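PDB 6DGM: phosphoglycerol transferase GacH from Streptococcus pyogenes MGAS5005, which transfers glycerol phosphate, probably onto the rhamnose polysaccharide of the streptococcal cell wall, using a metal-binding domain of the LTA synthase type, probably extracellular. Local coordinates for residues 124-129 with 198-203; 91-96 with 146-151; 49-54 with 67-72. All blocks are in the same frame, centred on the assembly; numbering follows the deposited sequence.

Interaction 1 (124-129 with 198-203); sequences HTISEF and SQFFSV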
loop_
_atom_site.group_PDB
_atom_site.type_symbol
_atom_site.label_atom_id
_atom_site.label_comp_id
_atom_site.label_asym_id
_atom_site.label_seq_id
_atom_site.Cartn_x
_atom_site.Cartn_y
_atom_site.Cartn_z
ATOM N N HIS A 124 -3.307 15.324 -3.471
ATOM C CA HIS A 124 -1.867 15.109 -3.588
ATOM C C HIS A 124 -1.519 13.649 -3.332
ATOM O O HIS A 124 -1.971 13.060 -2.346
ATOM C CB HIS A 124 -1.118 16.026 -2.633
ATOM C CG HIS A 124 -1.184 17.457 -3.052
ATOM N ND1 HIS A 124 -0.390 17.963 -4.059
ATOM C CD2 HIS A 124 -1.975 18.481 -2.644
ATOM C CE1 HIS A 124 -0.673 19.243 -4.235
ATOM N NE2 HIS A 124 -1.637 19.578 -3.397
ATOM N N THR A 125 -0.728 13.071 -4.244
ATOM C CA THR A 125 -0.360 11.666 -4.195
ATOM C C THR A 125 1.068 11.499 -4.715
ATOM O O THR A 125 1.632 12.389 -5.362
ATOM C CB THR A 125 -1.274 10.793 -5.076
ATOM O OG1 THR A 125 -1.070 11.135 -6.454
ATOM C CG2 THR A 125 -2.747 10.951 -4.708
ATOM N N ILE A 126 1.641 10.325 -4.448
ATOM C CA ILE A 126 2.985 10.016 -4.931
ATOM C C ILE A 126 3.066 10.131 -6.448
ATOM O O ILE A 126 4.125 10.446 -6.993
ATOM C CB ILE A 126 3.415 8.630 -4.410
ATOM C CG1 ILE A 126 4.793 8.229 -4.935
ATOM C CG2 ILE A 126 2.383 7.557 -4.783
ATOM C CD1 ILE A 126 5.892 9.197 -4.583
ATOM N N SER A 127 1.958 9.909 -7.153
ATOM C CA SER A 127 1.994 9.876 -8.608
ATOM C C SER A 127 2.200 11.247 -9.239
ATOM O O SER A 127 2.609 11.317 -10.408
ATOM C CB SER A 127 0.710 9.233 -9.154
ATOM O OG SER A 127 -0.442 10.014 -8.843
ATOM N N GLU A 128 1.948 12.337 -8.498
ATOM C CA GLU A 128 2.031 13.661 -9.103
ATOM C C GLU A 128 3.446 14.049 -9.510
ATOM O O GLU A 128 3.613 14.974 -10.313
ATOM C CB GLU A 128 1.455 14.743 -8.177
ATOM C CG GLU A 128 2.312 15.078 -6.971
ATOM C CD GLU A 128 1.687 16.169 -6.094
ATOM O OE1 GLU A 128 1.499 17.307 -6.583
ATOM O OE2 GLU A 128 1.400 15.888 -4.926
ATOM N N PHE A 129 4.466 13.385 -8.971
ATOM C CA PHE A 129 5.842 13.710 -9.322
ATOM C C PHE A 129 6.273 13.100 -10.646
ATOM O O PHE A 129 7.369 13.411 -11.122
ATOM C CB PHE A 129 6.760 13.251 -8.190
ATOM C CG PHE A 129 6.413 13.878 -6.863
ATOM C CD1 PHE A 129 6.727 15.194 -6.604
ATOM C CD2 PHE A 129 5.740 13.155 -5.906
ATOM C CE1 PHE A 129 6.390 15.774 -5.389
ATOM C CE2 PHE A 129 5.398 13.718 -4.708
ATOM C CZ PHE A 129 5.723 15.027 -4.440
ATOM N N SER A 198 10.937 7.599 -16.096
ATOM C CA SER A 198 10.576 7.332 -14.707
ATOM C C SER A 198 9.068 7.145 -14.646
ATOM O O SER A 198 8.303 8.051 -15.016
ATOM C CB SER A 198 11.006 8.487 -13.801
ATOM O OG SER A 198 12.418 8.530 -13.707
ATOM N N GLN A 199 8.640 5.967 -14.182
ATOM C CA GLN A 199 7.245 5.579 -14.207
ATOM C C GLN A 199 6.732 5.288 -12.803
ATOM O O GLN A 199 7.480 4.871 -11.913
ATOM C CB GLN A 199 7.054 4.327 -15.077
ATOM C CG GLN A 199 7.443 4.526 -16.527
ATOM C CD GLN A 199 7.537 3.198 -17.251
ATOM O OE1 GLN A 199 8.375 2.363 -16.913
ATOM N NE2 GLN A 199 6.661 2.986 -18.217
ATOM N N PHE A 200 5.437 5.518 -12.617
ATOM C CA PHE A 200 4.741 5.128 -11.396
ATOM C C PHE A 200 3.636 4.152 -11.758
ATOM O O PHE A 200 2.752 4.468 -12.566
ATOM C CB PHE A 200 4.148 6.320 -10.644
ATOM C CG PHE A 200 3.372 5.888 -9.431
ATOM C CD1 PHE A 200 4.046 5.529 -8.281
ATOM C CD2 PHE A 200 2.000 5.765 -9.472
ATOM C CE1 PHE A 200 3.362 5.091 -7.178
ATOM C CE2 PHE A 200 1.309 5.311 -8.367
ATOM C CZ PHE A 200 2.002 4.980 -7.221
ATOM N N PHE A 201 3.682 2.971 -11.151
ATOM C CA PHE A 201 2.673 1.943 -11.348
ATOM C C PHE A 201 1.882 1.766 -10.065
ATOM O O PHE A 201 2.467 1.635 -8.989
ATOM C CB PHE A 201 3.337 0.593 -11.638
ATOM C CG PHE A 201 3.974 0.480 -13.004
ATOM C CD1 PHE A 201 5.241 0.997 -13.246
ATOM C CD2 PHE A 201 3.326 -0.191 -14.020
ATOM C CE1 PHE A 201 5.832 0.863 -14.495
ATOM C CE2 PHE A 201 3.905 -0.343 -15.254
ATOM C CZ PHE A 201 5.172 0.190 -15.500
ATOM N N SER A 202 0.556 1.738 -10.188
ATOM C CA SER A 202 -0.324 1.348 -9.093
ATOM C C SER A 202 -1.019 0.066 -9.509
ATOM O O SER A 202 -1.852 0.078 -10.420
ATOM C CB SER A 202 -1.362 2.419 -8.784
ATOM O OG SER A 202 -2.168 1.992 -7.676
ATOM N N VAL A 203 -0.688 -1.032 -8.844
ATOM C CA VAL A 203 -1.124 -2.362 -9.250
ATOM C C VAL A 203 -1.957 -2.974 -8.137
ATOM O O VAL A 203 -1.591 -2.902 -6.958
ATOM C CB VAL A 203 0.098 -3.241 -9.561
ATOM C CG1 VAL A 203 -0.334 -4.612 -10.012
ATOM C CG2 VAL A 203 0.986 -2.588 -10.625
#

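Interaction 2 (91-96 with 146-151); sequences NMEFQT and FNRKTV. With 1GP (sn-glycerol-1-phosphate), chain D.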
loop_
_atom_site.group_PDB
_atom_site.type_symbol
_atom_site.label_atom_id
_atom_site.label_comp_id
_atom_site.label_asym_id
_atom_site.label_seq_id
_atom_site.Cartn_x
_atom_site.Cartn_y
_atom_site.Cartn_z
ATOM N N ASN A 91 -9.596 0.899 0.217
ATOM C CA ASN A 91 -9.290 1.821 1.307
ATOM C C ASN A 91 -7.807 1.795 1.634
ATOM O O ASN A 91 -7.213 2.844 1.899
ATOM C CB ASN A 91 -10.135 1.498 2.529
ATOM C CG ASN A 91 -11.587 1.812 2.309
ATOM O OD1 ASN A 91 -11.915 2.720 1.549
ATOM N ND2 ASN A 91 -12.466 1.054 2.945
ATOM N N MET A 92 -7.184 0.616 1.620
ATOM C CA MET A 92 -5.731 0.569 1.781
ATOM C C MET A 92 -5.047 1.239 0.597
ATOM O O MET A 92 -4.090 2.011 0.763
ATOM C CB MET A 92 -5.267 -0.875 1.960
ATOM C CG MET A 92 -5.157 -1.305 3.439
ATOM S SD MET A 92 -6.640 -1.104 4.433
ATOM C CE MET A 92 -7.678 -2.402 3.765
ATOM N N GLU A 93 -5.568 0.998 -0.603
ATOM C CA GLU A 93 -5.029 1.599 -1.814
ATOM C C GLU A 93 -5.012 3.122 -1.724
ATOM O O GLU A 93 -3.980 3.759 -1.979
ATOM C CB GLU A 93 -5.906 1.140 -2.973
ATOM C CG GLU A 93 -5.384 1.443 -4.372
ATOM C CD GLU A 93 -6.441 1.095 -5.398
ATOM O OE1 GLU A 93 -7.195 0.133 -5.148
ATOM O OE2 GLU A 93 -6.555 1.806 -6.420
ATOM N N PHE A 94 -6.148 3.725 -1.358
ATOM C CA PHE A 94 -6.233 5.174 -1.191
ATOM C C PHE A 94 -5.166 5.685 -0.233
ATOM O O PHE A 94 -4.520 6.713 -0.478
ATOM C CB PHE A 94 -7.625 5.532 -0.641
ATOM C CG PHE A 94 -7.780 6.972 -0.215
ATOM C CD1 PHE A 94 -7.377 7.394 1.053
ATOM C CD2 PHE A 94 -8.364 7.898 -1.061
ATOM C CE1 PHE A 94 -7.541 8.720 1.470
ATOM C CE2 PHE A 94 -8.543 9.232 -0.651
ATOM C CZ PHE A 94 -8.110 9.645 0.605
ATOM N N GLN A 95 -4.974 4.981 0.875
ATOM C CA GLN A 95 -4.013 5.421 1.879
ATOM C C GLN A 95 -2.583 5.345 1.353
ATOM O O GLN A 95 -1.757 6.229 1.648
ATOM C CB GLN A 95 -4.181 4.580 3.140
ATOM C CG GLN A 95 -5.507 4.812 3.841
ATOM C CD GLN A 95 -5.671 3.940 5.025
ATOM O OE1 GLN A 95 -5.208 4.273 6.108
ATOM N NE2 GLN A 95 -6.309 2.787 4.837
ATOM N N THR A 96 -2.262 4.324 0.548
ATOM C CA THR A 96 -0.909 4.295 -0.009
ATOM C C THR A 96 -0.669 5.497 -0.917
ATOM O O THR A 96 0.421 6.091 -0.909
ATOM C CB THR A 96 -0.622 2.995 -0.772
ATOM O OG1 THR A 96 -1.321 2.965 -2.028
ATOM C CG2 THR A 96 -0.969 1.769 0.062
ATOM N N PHE A 146 -15.123 -0.100 -7.246
ATOM C CA PHE A 146 -14.633 0.828 -6.226
ATOM C C PHE A 146 -14.252 2.186 -6.791
ATOM O O PHE A 146 -13.408 2.891 -6.236
ATOM C CB PHE A 146 -13.528 0.199 -5.382
ATOM C CG PHE A 146 -14.033 -0.902 -4.539
ATOM C CD1 PHE A 146 -14.790 -0.623 -3.401
ATOM C CD2 PHE A 146 -13.877 -2.231 -4.927
ATOM C CE1 PHE A 146 -15.325 -1.661 -2.634
ATOM C CE2 PHE A 146 -14.405 -3.256 -4.169
ATOM C CZ PHE A 146 -15.121 -2.974 -3.019
ATOM N N ASN A 147 -14.910 2.585 -7.871
ATOM C CA ASN A 147 -14.716 3.904 -8.472
ATOM C C ASN A 147 -13.294 4.117 -8.980
ATOM O O ASN A 147 -12.866 5.248 -9.148
ATOM C CB ASN A 147 -15.078 5.016 -7.472
ATOM C CG ASN A 147 -15.551 6.288 -8.137
ATOM O OD1 ASN A 147 -16.129 6.259 -9.218
ATOM N ND2 ASN A 147 -15.344 7.429 -7.455
ATOM N N ARG A 148 -12.534 3.054 -9.261
ATOM C CA ARG A 148 -11.124 3.249 -9.587
ATOM C C ARG A 148 -10.915 4.037 -10.881
ATOM O O ARG A 148 -9.978 4.837 -10.981
ATOM C CB ARG A 148 -10.383 1.922 -9.651
ATOM C CG ARG A 148 -10.183 1.263 -8.299
ATOM C CD ARG A 148 -9.147 0.188 -8.401
ATOM N NE ARG A 148 -8.940 -0.516 -7.141
ATOM C CZ ARG A 148 -9.557 -1.637 -6.772
ATOM N NH1 ARG A 148 -10.471 -2.229 -7.548
ATOM N NH2 ARG A 148 -9.270 -2.152 -5.593
ATOM N N LYS A 149 -11.761 3.819 -11.893
ATOM C CA LYS A 149 -11.539 4.486 -13.168
ATOM C C LYS A 149 -11.626 5.997 -12.998
ATOM O O LYS A 149 -10.816 6.747 -13.555
ATOM C CB LYS A 149 -12.562 4.008 -14.191
ATOM C CG LYS A 149 -12.333 4.510 -15.603
ATOM C CD LYS A 149 -13.498 4.132 -16.496
ATOM C CE LYS A 149 -13.359 4.678 -17.904
ATOM N NZ LYS A 149 -12.326 3.949 -18.659
ATOM N N THR A 150 -12.614 6.454 -12.231
ATOM C CA THR A 150 -12.758 7.875 -11.952
ATOM C C THR A 150 -11.563 8.404 -11.180
ATOM O O THR A 150 -11.047 9.487 -11.480
ATOM C CB THR A 150 -14.035 8.073 -11.141
ATOM O OG1 THR A 150 -15.142 7.666 -11.940
ATOM C CG2 THR A 150 -14.183 9.517 -10.741
ATOM N N VAL A 151 -11.096 7.641 -10.192
ATOM C CA VAL A 151 -9.968 8.078 -9.379
ATOM C C VAL A 151 -8.718 8.224 -10.245
ATOM O O VAL A 151 -8.060 9.268 -10.243
ATOM C CB VAL A 151 -9.722 7.087 -8.233
ATOM C CG1 VAL A 151 -8.427 7.395 -7.510
ATOM C CG2 VAL A 151 -10.884 7.103 -7.269
HETATM C C3 1GP D . -11.981 -6.094 -6.906
HETATM O O3 1GP D . -10.235 -4.922 -5.669
HETATM C C2 1GP D . -11.581 -5.438 -5.602
HETATM O O2 1GP D . -12.137 -5.157 -7.970
HETATM C C1 1GP D . -11.701 -6.418 -4.445
HETATM O O1P 1GP D . -11.626 -5.727 -3.194
HETATM O O2P 1GP D . -10.857 -7.495 -1.362
HETATM O O3P 1GP D . -12.375 -5.405 -0.862
HETATM O O4P 1GP D . -13.269 -7.382 -2.190
HETATM P P 1GP D . -12.004 -6.540 -1.842
#

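Interaction 3 (49-54 with 67-72); sequences LSDPDR and NIKAIK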
loop_
_atom_site.group_PDB
_atom_site.type_symbol
_atom_site.label_atom_id
_atom_site.label_comp_id
_atom_site.label_asym_id
_atom_site.label_seq_id
_atom_site.Cartn_x
_atom_site.Cartn_y
_atom_site.Cartn_z
ATOM N N LEU A 49 -2.875 -11.105 0.662
ATOM C CA LEU A 49 -1.641 -11.799 1.012
ATOM C C LEU A 49 -1.230 -11.569 2.468
ATOM O O LEU A 49 -0.967 -10.442 2.893
ATOM C CB LEU A 49 -0.508 -11.398 0.067
ATOM C CG LEU A 49 0.784 -12.176 0.356
ATOM C CD1 LEU A 49 1.448 -12.590 -0.934
ATOM C CD2 LEU A 49 1.744 -11.376 1.228
ATOM N N SER A 50 -1.083 -12.657 3.212
ATOM C CA SER A 50 -0.637 -12.551 4.592
ATOM C C SER A 50 -0.192 -13.931 5.058
ATOM O O SER A 50 -0.913 -14.921 4.875
ATOM C CB SER A 50 -1.756 -12.005 5.488
ATOM O OG SER A 50 -1.251 -11.641 6.769
ATOM N N ASP A 51 0.981 -13.987 5.673
ATOM C CA ASP A 51 1.586 -15.253 6.041
ATOM C C ASP A 51 0.695 -15.991 7.021
ATOM O O ASP A 51 0.480 -15.502 8.131
ATOM C CB ASP A 51 2.939 -14.988 6.693
ATOM C CG ASP A 51 3.755 -16.248 6.903
ATOM O OD1 ASP A 51 3.221 -17.372 6.774
ATOM O OD2 ASP A 51 4.958 -16.110 7.206
ATOM N N PRO A 52 0.175 -17.168 6.670
ATOM C CA PRO A 52 -0.654 -17.906 7.637
ATOM C C PRO A 52 0.095 -18.347 8.885
ATOM O O PRO A 52 -0.543 -18.650 9.905
ATOM C CB PRO A 52 -1.186 -19.099 6.832
ATOM C CG PRO A 52 -0.352 -19.183 5.603
ATOM C CD PRO A 52 0.291 -17.853 5.368
ATOM N N ASP A 53 1.429 -18.375 8.847
ATOM C CA ASP A 53 2.210 -18.777 10.007
ATOM C C ASP A 53 2.014 -17.847 11.198
ATOM O O ASP A 53 2.295 -18.251 12.332
ATOM C CB ASP A 53 3.690 -18.826 9.621
ATOM C CG ASP A 53 4.558 -19.410 10.712
ATOM O OD1 ASP A 53 4.016 -20.086 11.617
ATOM O OD2 ASP A 53 5.787 -19.186 10.665
ATOM N N ARG A 54 1.535 -16.619 10.981
ATOM C CA ARG A 54 1.284 -15.710 12.090
ATOM C C ARG A 54 -0.054 -15.965 12.772
ATOM O O ARG A 54 -0.322 -15.384 13.828
ATOM C CB ARG A 54 1.286 -14.248 11.627
ATOM C CG ARG A 54 2.629 -13.606 11.575
ATOM C CD ARG A 54 2.500 -12.082 11.510
ATOM N NE ARG A 54 1.720 -11.643 10.366
ATOM C CZ ARG A 54 2.178 -11.632 9.120
ATOM N NH1 ARG A 54 3.417 -12.050 8.856
ATOM N NH2 ARG A 54 1.408 -11.205 8.139
ATOM N N ASN A 67 10.180 -17.444 -0.406
ATOM C CA ASN A 67 10.885 -16.407 -1.152
ATOM C C ASN A 67 10.538 -15.018 -0.631
ATOM O O ASN A 67 11.407 -14.147 -0.538
ATOM C CB ASN A 67 10.571 -16.503 -2.643
ATOM C CG ASN A 67 11.071 -17.797 -3.254
ATOM O OD1 ASN A 67 12.269 -18.070 -3.261
ATOM N ND2 ASN A 67 10.157 -18.604 -3.751
ATOM N N ILE A 68 9.275 -14.790 -0.288
ATOM C CA ILE A 68 8.902 -13.478 0.226
ATOM C C ILE A 68 9.510 -13.251 1.598
ATOM O O ILE A 68 9.953 -12.136 1.915
ATOM C CB ILE A 68 7.374 -13.304 0.171
ATOM C CG1 ILE A 68 6.954 -13.040 -1.287
ATOM C CG2 ILE A 68 6.936 -12.134 1.068
ATOM C CD1 ILE A 68 5.458 -13.080 -1.533
ATOM N N LYS A 69 9.632 -14.302 2.409
ATOM C CA LYS A 69 10.291 -14.132 3.696
ATOM C C LYS A 69 11.759 -13.780 3.511
ATOM O O LYS A 69 12.302 -12.950 4.251
ATOM C CB LYS A 69 10.134 -15.368 4.562
ATOM C CG LYS A 69 8.709 -15.525 5.095
ATOM C CD LYS A 69 8.682 -16.338 6.376
ATOM C CE LYS A 69 8.778 -17.824 6.111
ATOM N NZ LYS A 69 7.479 -18.507 6.419
ATOM N N ALA A 70 12.406 -14.382 2.513
ATOM C CA ALA A 70 13.799 -14.064 2.240
ATOM C C ALA A 70 13.943 -12.631 1.744
ATOM O O ALA A 70 14.917 -11.946 2.077
ATOM C CB ALA A 70 14.345 -15.036 1.206
ATOM N N ILE A 71 13.005 -12.176 0.919
ATOM C CA ILE A 71 13.019 -10.784 0.484
ATOM C C ILE A 71 12.884 -9.858 1.687
ATOM O O ILE A 71 13.643 -8.893 1.840
ATOM C CB ILE A 71 11.920 -10.541 -0.567
ATOM C CG1 ILE A 71 12.250 -11.298 -1.852
ATOM C CG2 ILE A 71 11.769 -9.039 -0.817
ATOM C CD1 ILE A 71 11.034 -11.586 -2.713
ATOM N N LYS A 72 11.929 -10.153 2.578
ATOM C CA LYS A 72 11.725 -9.311 3.755
ATOM C C LYS A 72 12.996 -9.227 4.600
ATOM O O LYS A 72 13.316 -8.171 5.160
ATOM C CB LYS A 72 10.560 -9.849 4.587
ATOM C CG LYS A 72 9.190 -9.721 3.915
ATOM C CD LYS A 72 8.049 -10.219 4.810
ATOM C CE LYS A 72 7.781 -9.261 5.962
ATOM N NZ LYS A 72 6.873 -9.845 6.984
#

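Interaction 1 (124-129 with 198-203)
Phe200 meets Ile126 and Ser127 where a 3-10 turn settles against the central sheet of the alkaline phosphatase-like fold, an example of how an alpha/beta sheet is covered by irregular chain as well as by helices. Strand 200-204 lies inside the mixed sheet, between strands 135-139 and 40-46, and Phe200 is the residue of 198-203 that faces the turn 126-129. Its CG stands anti to the backbone N (chi1 177°), which carries the ring out from the strand to the turn. There the ring is met at two places. Ser127 lies over one face: its CA sits 4.1 Å above the plane of the Phe200 ring, displaced toward the rim, while Ser127 CB comes to 3.7 Å from Phe200 CD2. Ile126 approaches the far end of the same ring, using its short branch, with CG2 3.6 Å from Phe200 CZ; this approach is oblique, neither squarely over the face nor at the edge. The long branch contributes less, as Ile126 CG1 is 4.1 Å from Phe200 CE1.

All three residues are buried, and the contact between them is wholly apolar, with no hydrogen bond passing from one segment to the other. Tyr43 of the adjacent strand packs edge-to-face with Phe200 and also touches Ile126, so the turn, the strand and its neighbour share one hydrophobic cluster, to which Phe157 adds its side chain. The turn is tied down by a backbone hydrogen bond between Ile126 and Leu97, and internally by Glu128 N to Thr125 O. Ser127 turns its hydroxyl to another partner within the loop: its OG, placed between the backbone N and carbonyl carbon (chi1 64°), shares a 2.7 Å hydrogen bond with Thr125 OG1.

Interaction 2 (91-96 with 146-151)
Arg148 and Glu93 meet edge to edge in nearly one plane, their guanidinium and carboxylate planes 6° apart, a clear case of one acidic residue orienting a ligand-binding arginine. The grip is side-on and falls on a single oxygen. Arg148 NE donates to the syn lone pair of Glu93 OE1 at 2.7 Å, nearly straight at 164°, whereas Arg148 NH2 reaches Glu93 OE1 at 3.1 Å, close to the direction of the C-O bond and more bent. Both side chains are extended, and their ends meet although Arg148 does not leave its backbone pointing at the other helix.

With one edge engaged in this salt bridge, the guanidinium offers another to sn-glycerol-1-phosphate. Arg148 NH2 gives a 2.9 Å hydrogen bond to O3 of the ligand, and NH1 adds weak bonds to its O2 and O3. The arginine thus contacts both glycerol hydroxyls, O3 more firmly than O2, while the Phe146 ring lies obliquely beside the ligand, its CE2 3.8 Å from O1P. In the second shell, Glu93 OE2 is hydrogen-bonded to the hydroxyls of Tyr152 and Tyr113, which should help fix the carboxylate's rotation.

Glu93 belongs to helix 89-98, whose first residue, Thr89, binds manganese; Arg148 opens helix 148-154, Tyr113 of helix 112-115 packs on the arginine, and Ile204 of strand 200-204 touches both charged side chains.

Interaction 3 (49-54 with 67-72)
Leu49 and Ile68 reach toward each other tip to tip, CD1 of Leu49 lying 4.1 Å from CD1 of Ile68, and beside this apolar touch Asp51 and Lys69 form a salt bridge: two modest contacts of different chemistry that together join a loop to a helix. The charged pair cross at about a right angle. Asp51 OD2 is 3.6 Å from Lys69 NZ, a long separation with no hydrogen bond, and 3.8 Å from Lys69 CD, so the carboxylate also rests against the aliphatic part of the bent lysine chain. Asp63 is the stronger partner of that ammonium group, which thus has two acidic partners.

Asp51 is held from its own side by an Asx turn. With its CG anti to the backbone N (chi1 -170°), the carboxylate swings so that OD1 accepts from Asp53 N at 2.9 Å, the N-H arriving from above the carboxylate plane, while OD2 is left to Lys69. This turn starts the short 3-10 segment 52-54 in the connection that leaves strand 40-46, the strand after which the alkaline phosphatase-like fold places metal ligands such as Glu47; the side chain of Leu49 lies about 6 Å from that of Asp270, another manganese ligand.

Farther out, helix 229-257 supports both partners. Leu242 and Thr245 pack on Leu49, and Asp246 accepts from the backbone N of Asn67 and Ile68 in helix 66-74. Arg54 NH1 and Lys72 NZ are like charges 4.5 Å apart, and both residues are paired with Asp292 of strand 290-297, whose OD1 forms a salt bridge with Arg54 NH2 and whose OD2 forms one with Lys72 NZ.

All three contacts are largely buried, but their chemistry changes with their place in the fold. Interaction 1 is purely apolar and lies away from the metal and ligand sites; interaction 2 is a buried salt bridge that reaches the ligand; interaction 3 mixes aliphatic contact with a long salt bridge whose lysine is partly exposed. Interactions 1 and 2 are neighbours, with centres about 13 Å apart, and their segments alternate along the chain. Tyr152 links them, bonding to both Ser202 and Glu93. Interaction 3 closes earlier in the sequence and lies across the chain's centre, about 25 Å from interaction 2, centre to centre.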